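Local atomic coordinates of putative esterase (Bacteroides intestinalis DSM 17393, PDB entry 5VOL), a protein that is a ferulic acid esterase of carbohydrate esterase family 1, thought to hydrolyse the ester-linked side groups of arabinoxylan. Residues P45-L50 / H132-G137; L49-W54 / L138-G143. All coordinates share one frame; numbering follows the deposited sequence.

Contact 1: P45-L50 / H132-G137; sequences PVLYLL and HRAIAG
Y48 and R133 meet on one face of two neighbouring parallel strands, the arginine's CG at the edge of the tyrosine ring, 3.9 Å from CE2. With its CG anti to the backbone N (chi1 -177°) and a bend only at chi3, R133 runs past this edge, and the guanidinium plane ends 29° from the ring plane. E121 gathers both polar ends, with a salt bridge to R133 NE and a hydrogen bond to Y48 OH; R133 NH1 also bonds M155 O, so a carboxylate and a carbonyl match its buried charge. V46 lays CG2 over one ring face, near the rim, while its CG1 packs 3.9 Å from R133 CG. Further along, L50 CD1 meets I135 CD1 at 4.1 Å. On the other face, L47 turns at chi2 (66°), which brings CD1 to A134 CB (3.9 Å) and A136 CB (4.1 Å); these small methyls let L47 and helix 254-271 (V268, C264) pack close to the sheet. Five backbone hydrogen bonds, from V46 N to H132 O to L50 N to A136 O (2.9 Å), join the strands. Such parallel strands, with helices on both faces, form the centre of an alpha/beta-hydrolase sheet.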
loop_
_atom_site.group_PDB
_atom_site.type_symbol
_atom_site.label_atom_id
_atom_site.label_comp_id
_atom_site.label_asym_id
_atom_site.label_seq_id
_atom_site.Cartn_x
_atom_site.Cartn_y
_atom_site.Cartn_z
ATOM N N PRO C 45 -22.681 -13.178 7.815
ATOM C CA PRO C 45 -22.325 -13.677 6.491
ATOM C C PRO C 45 -21.235 -14.744 6.613
ATOM O O PRO C 45 -20.674 -14.935 7.695
ATOM C CB PRO C 45 -21.823 -12.432 5.746
ATOM C CG PRO C 45 -21.609 -11.397 6.783
ATOM C CD PRO C 45 -22.427 -11.729 7.969
ATOM N N VAL C 46 -20.960 -15.446 5.522
ATOM C CA VAL C 46 -19.945 -16.483 5.549
ATOM C C VAL C 46 -19.049 -16.400 4.325
ATOM O O VAL C 46 -19.499 -16.100 3.210
ATOM C CB VAL C 46 -20.564 -17.909 5.645
ATOM C CG1 VAL C 46 -21.366 -18.231 4.399
ATOM C CG2 VAL C 46 -19.461 -18.948 5.852
ATOM N N LEU C 47 -17.764 -16.634 4.567
ATOM C CA LEU C 47 -16.785 -16.807 3.512
ATOM C C LEU C 47 -16.232 -18.238 3.572
ATOM O O LEU C 47 -15.660 -18.647 4.587
ATOM C CB LEU C 47 -15.631 -15.795 3.649
ATOM C CG LEU C 47 -14.445 -16.018 2.702
ATOM C CD1 LEU C 47 -14.867 -15.786 1.260
ATOM C CD2 LEU C 47 -13.267 -15.091 3.070
ATOM N N TYR C 48 -16.400 -18.989 2.487
ATOM C CA TYR C 48 -15.724 -20.278 2.357
ATOM C C TYR C 48 -14.328 -20.016 1.806
ATOM O O TYR C 48 -14.164 -19.451 0.735
ATOM C CB TYR C 48 -16.541 -21.239 1.473
ATOM C CG TYR C 48 -17.841 -21.589 2.160
ATOM C CD1 TYR C 48 -17.891 -22.622 3.094
ATOM C CD2 TYR C 48 -18.998 -20.849 1.931
ATOM C CE1 TYR C 48 -19.067 -22.923 3.767
ATOM C CE2 TYR C 48 -20.172 -21.139 2.598
ATOM C CZ TYR C 48 -20.203 -22.183 3.506
ATOM O OH TYR C 48 -21.367 -22.472 4.181
ATOM N N LEU C 49 -13.317 -20.389 2.570
ATOM C CA LEU C 49 -11.944 -20.082 2.188
ATOM C C LEU C 49 -11.142 -21.382 1.998
ATOM O O LEU C 49 -10.780 -22.044 2.965
ATOM C CB LEU C 49 -11.299 -19.193 3.249
ATOM C CG LEU C 49 -9.870 -18.680 3.034
ATOM C CD1 LEU C 49 -9.798 -17.823 1.778
ATOM C CD2 LEU C 49 -9.460 -17.857 4.242
ATOM N N LEU C 50 -10.836 -21.701 0.749
ATOM C CA LEU C 50 -10.338 -23.031 0.378
ATOM C C LEU C 50 -8.812 -23.116 0.270
ATOM O O LEU C 50 -8.155 -22.176 -0.215
ATOM C CB LEU C 50 -10.972 -23.455 -0.957
ATOM C CG LEU C 50 -12.494 -23.327 -1.081
ATOM C CD1 LEU C 50 -12.976 -23.850 -2.442
ATOM C CD2 LEU C 50 -13.241 -24.045 0.061
ATOM N N HIS C 132 -25.198 -13.002 1.369
ATOM C CA HIS C 132 -24.239 -13.060 2.468
ATOM C C HIS C 132 -23.368 -14.324 2.440
ATOM O O HIS C 132 -22.954 -14.845 3.484
ATOM C CB HIS C 132 -24.978 -12.951 3.796
ATOM C CG HIS C 132 -25.756 -11.679 3.929
ATOM N ND1 HIS C 132 -27.077 -11.571 3.549
ATOM C CD2 HIS C 132 -25.386 -10.446 4.357
ATOM C CE1 HIS C 132 -27.492 -10.330 3.752
ATOM N NE2 HIS C 132 -26.486 -9.630 4.245
ATOM N N ARG C 133 -23.078 -14.801 1.238
ATOM C CA ARG C 133 -22.236 -15.982 1.089
ATOM C C ARG C 133 -21.197 -15.747 0.016
ATOM O O ARG C 133 -21.542 -15.436 -1.120
ATOM C CB ARG C 133 -23.077 -17.226 0.747
ATOM C CG ARG C 133 -22.232 -18.519 0.644
ATOM C CD ARG C 133 -23.066 -19.777 0.268
ATOM N NE ARG C 133 -24.141 -20.068 1.220
ATOM C CZ ARG C 133 -25.438 -19.879 0.973
ATOM N NH1 ARG C 133 -25.832 -19.390 -0.197
ATOM N NH2 ARG C 133 -26.343 -20.189 1.896
ATOM N N ALA C 134 -19.921 -15.900 0.370
ATOM C CA ALA C 134 -18.850 -15.660 -0.590
ATOM C C ALA C 134 -17.876 -16.834 -0.586
ATOM O O ALA C 134 -17.896 -17.661 0.318
ATOM C CB ALA C 134 -18.117 -14.326 -0.272
ATOM N N ILE C 135 -17.021 -16.908 -1.595
ATOM C CA ILE C 135 -16.051 -17.987 -1.643
ATOM C C ILE C 135 -14.731 -17.514 -2.250
ATOM O O ILE C 135 -14.706 -16.673 -3.150
ATOM C CB ILE C 135 -16.633 -19.211 -2.427
ATOM C CG1 ILE C 135 -15.729 -20.434 -2.320
ATOM C CG2 ILE C 135 -16.928 -18.865 -3.880
ATOM C CD1 ILE C 135 -16.455 -21.723 -2.791
ATOM N N ALA C 136 -13.634 -18.029 -1.711
ATOM C CA ALA C 136 -12.289 -17.665 -2.158
ATOM C C ALA C 136 -11.376 -18.850 -1.910
ATOM O O ALA C 136 -11.710 -19.727 -1.117
ATOM C CB ALA C 136 -11.786 -16.431 -1.407
ATOM N N GLY C 137 -10.218 -18.880 -2.558
ATOM C CA GLY C 137 -9.241 -19.910 -2.260
ATOM C C GLY C 137 -7.961 -19.692 -3.024
ATOM O O GLY C 137 -7.936 -18.883 -3.954
#

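Contact 2: L49-W54 / L138-G143; sequences LLHGMW and LSMGGG
M140 packs on the backbone of the loop after strand 46-50: its CB lies 3.6 Å from M53 N, and its SD 4.0 Å from M53 CB. An extended start (chi1 -179°, chi2 178°) followed by a bend at chi3 brings CE back to M53 CA, 3.9 Å away; a flexible, unbranched thioether can fold along the backbone there. L50 CD1 touches G141 O, and L138 CD1 lies against G52 CA at 3.8 Å. Glycine suits G52 and G141, since a CB would run into L138 CD1 at the first and into the L50 and H51 carbonyl oxygens at the second. L138 N donates to L50 O (3.2 Å), continuing the strand pairing into the turn. A water accepts from M53 N (2.8 Å) and M140 N and also bonds S139 OG (2.6 Å), a position consistent with the oxyanion hole. In the next shell, H51 ND1 donates to G52 O (2.7 Å) and A89 N holds NE2, which fixes the rotation of the imidazole. S139, whose OG also bonds H252, has positive phi (55°) between strand and helix, and G137, S139 and G141 fit GxSxG, consistent with an alpha/beta-hydrolase nucleophile elbow, with S139 the probable nucleophile.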
loop_
_atom_site.group_PDB
_atom_site.type_symbol
_atom_site.label_atom_id
_atom_site.label_comp_id
_atom_site.label_asym_id
_atom_site.label_seq_id
_atom_site.Cartn_x
_atom_site.Cartn_y
_atom_site.Cartn_z
ATOM N N LEU C 49 -13.317 -20.389 2.570
ATOM C CA LEU C 49 -11.944 -20.082 2.188
ATOM C C LEU C 49 -11.142 -21.382 1.998
ATOM O O LEU C 49 -10.780 -22.044 2.965
ATOM C CB LEU C 49 -11.299 -19.193 3.249
ATOM C CG LEU C 49 -9.870 -18.680 3.034
ATOM C CD1 LEU C 49 -9.798 -17.823 1.778
ATOM C CD2 LEU C 49 -9.460 -17.857 4.242
ATOM N N LEU C 50 -10.836 -21.701 0.749
ATOM C CA LEU C 50 -10.338 -23.031 0.378
ATOM C C LEU C 50 -8.812 -23.116 0.270
ATOM O O LEU C 50 -8.155 -22.176 -0.215
ATOM C CB LEU C 50 -10.972 -23.455 -0.957
ATOM C CG LEU C 50 -12.494 -23.327 -1.081
ATOM C CD1 LEU C 50 -12.976 -23.850 -2.442
ATOM C CD2 LEU C 50 -13.241 -24.045 0.061
ATOM N N HIS C 51 -8.251 -24.249 0.709
ATOM C CA HIS C 51 -6.799 -24.452 0.660
ATOM C C HIS C 51 -6.341 -25.027 -0.674
ATOM O O HIS C 51 -7.160 -25.372 -1.527
ATOM C CB HIS C 51 -6.326 -25.365 1.796
ATOM C CG HIS C 51 -6.850 -26.765 1.712
ATOM N ND1 HIS C 51 -6.438 -27.660 0.743
ATOM C CD2 HIS C 51 -7.748 -27.432 2.478
ATOM C CE1 HIS C 51 -7.065 -28.809 0.913
ATOM N NE2 HIS C 51 -7.858 -28.703 1.965
ATOM N N GLY C 52 -5.025 -25.123 -0.844
ATOM C CA GLY C 52 -4.444 -25.597 -2.087
ATOM C C GLY C 52 -4.151 -27.089 -2.060
ATOM O O GLY C 52 -4.368 -27.751 -1.045
ATOM N N MET C 53 -3.650 -27.609 -3.173
ATOM C CA MET C 53 -3.246 -29.021 -3.246
ATOM C C MET C 53 -2.154 -29.331 -2.215
ATOM O O MET C 53 -1.353 -28.454 -1.881
ATOM C CB MET C 53 -2.765 -29.356 -4.655
ATOM C CG MET C 53 -2.642 -30.863 -4.941
ATOM S SD MET C 53 -2.143 -31.163 -6.652
ATOM C CE MET C 53 -0.415 -30.712 -6.585
ATOM N N TRP C 54 -2.151 -30.563 -1.707
ATOM C CA TRP C 54 -1.215 -31.031 -0.675
ATOM C C TRP C 54 -1.563 -30.540 0.729
ATOM O O TRP C 54 -1.128 -31.128 1.719
ATOM C CB TRP C 54 0.217 -30.594 -0.978
ATOM C CG TRP C 54 0.918 -31.252 -2.118
ATOM C CD1 TRP C 54 1.026 -30.783 -3.404
ATOM C CD2 TRP C 54 1.690 -32.469 -2.068
ATOM N NE1 TRP C 54 1.798 -31.646 -4.156
ATOM C CE2 TRP C 54 2.215 -32.685 -3.360
ATOM C CE3 TRP C 54 1.974 -33.397 -1.059
ATOM C CZ2 TRP C 54 3.009 -33.798 -3.670
ATOM C CZ3 TRP C 54 2.761 -34.498 -1.366
ATOM C CH2 TRP C 54 3.269 -34.689 -2.661
ATOM N N LEU C 138 -6.911 -20.428 -2.647
ATOM C CA LEU C 138 -5.633 -20.367 -3.343
ATOM C C LEU C 138 -5.357 -21.631 -4.156
ATOM O O LEU C 138 -5.750 -22.737 -3.766
ATOM C CB LEU C 138 -4.488 -20.130 -2.346
ATOM C CG LEU C 138 -4.197 -21.330 -1.436
ATOM C CD1 LEU C 138 -2.950 -22.095 -1.896
ATOM C CD2 LEU C 138 -4.053 -20.898 0.006
ATOM N N SER C 139 -4.689 -21.448 -5.294
ATOM C CA SER C 139 -4.265 -22.559 -6.150
ATOM C C SER C 139 -5.426 -23.466 -6.546
ATOM O O SER C 139 -6.370 -23.022 -7.199
ATOM C CB SER C 139 -3.186 -23.376 -5.448
ATOM O OG SER C 139 -2.333 -23.988 -6.391
ATOM N N MET C 140 -5.333 -24.746 -6.177
ATOM C CA MET C 140 -6.440 -25.675 -6.377
ATOM C C MET C 140 -7.724 -25.099 -5.797
ATOM O O MET C 140 -8.786 -25.183 -6.414
ATOM C CB MET C 140 -6.138 -27.037 -5.730
ATOM C CG MET C 140 -7.217 -28.101 -5.907
ATOM S SD MET C 140 -6.731 -29.693 -5.167
ATOM C CE MET C 140 -7.079 -29.429 -3.431
ATOM N N GLY C 141 -7.619 -24.530 -4.599
ATOM C CA GLY C 141 -8.745 -23.876 -3.947
ATOM C C GLY C 141 -9.275 -22.647 -4.680
ATOM O O GLY C 141 -10.459 -22.328 -4.575
ATOM N N GLY C 142 -8.403 -21.964 -5.418
ATOM C CA GLY C 142 -8.800 -20.846 -6.259
ATOM C C GLY C 142 -9.606 -21.313 -7.458
ATOM O O GLY C 142 -10.546 -20.647 -7.885
ATOM N N GLY C 143 -9.232 -22.461 -8.022
ATOM C CA GLY C 143 -9.999 -23.022 -9.120
ATOM C C GLY C 143 -11.331 -23.543 -8.613
ATOM O O GLY C 143 -12.363 -23.377 -9.261
HETATM O O HOH W 1 -2.787 -26.396 -5.595
#

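Overall arrangement
From the N terminus, the chain passes through strands 11-19 and 24-32 before strand 46-50 enters the middle of the sheet and runs into the loop at 51-54. It then leaves through helix 66-76, passes through strand 83-87, which lies on the other side of strand 46-50, and follows helix 108-123 back to strand 133-138. Contact 1 closes this long excursion by joining two neighbouring strands in the middle of the sheet. Contact 2 ties the loop beyond to the start of helix 140-151, and the two closures cross: 49-54 begins at the end of 45-50, sharing L49 and L50, and 138-143 follows directly on 132-137.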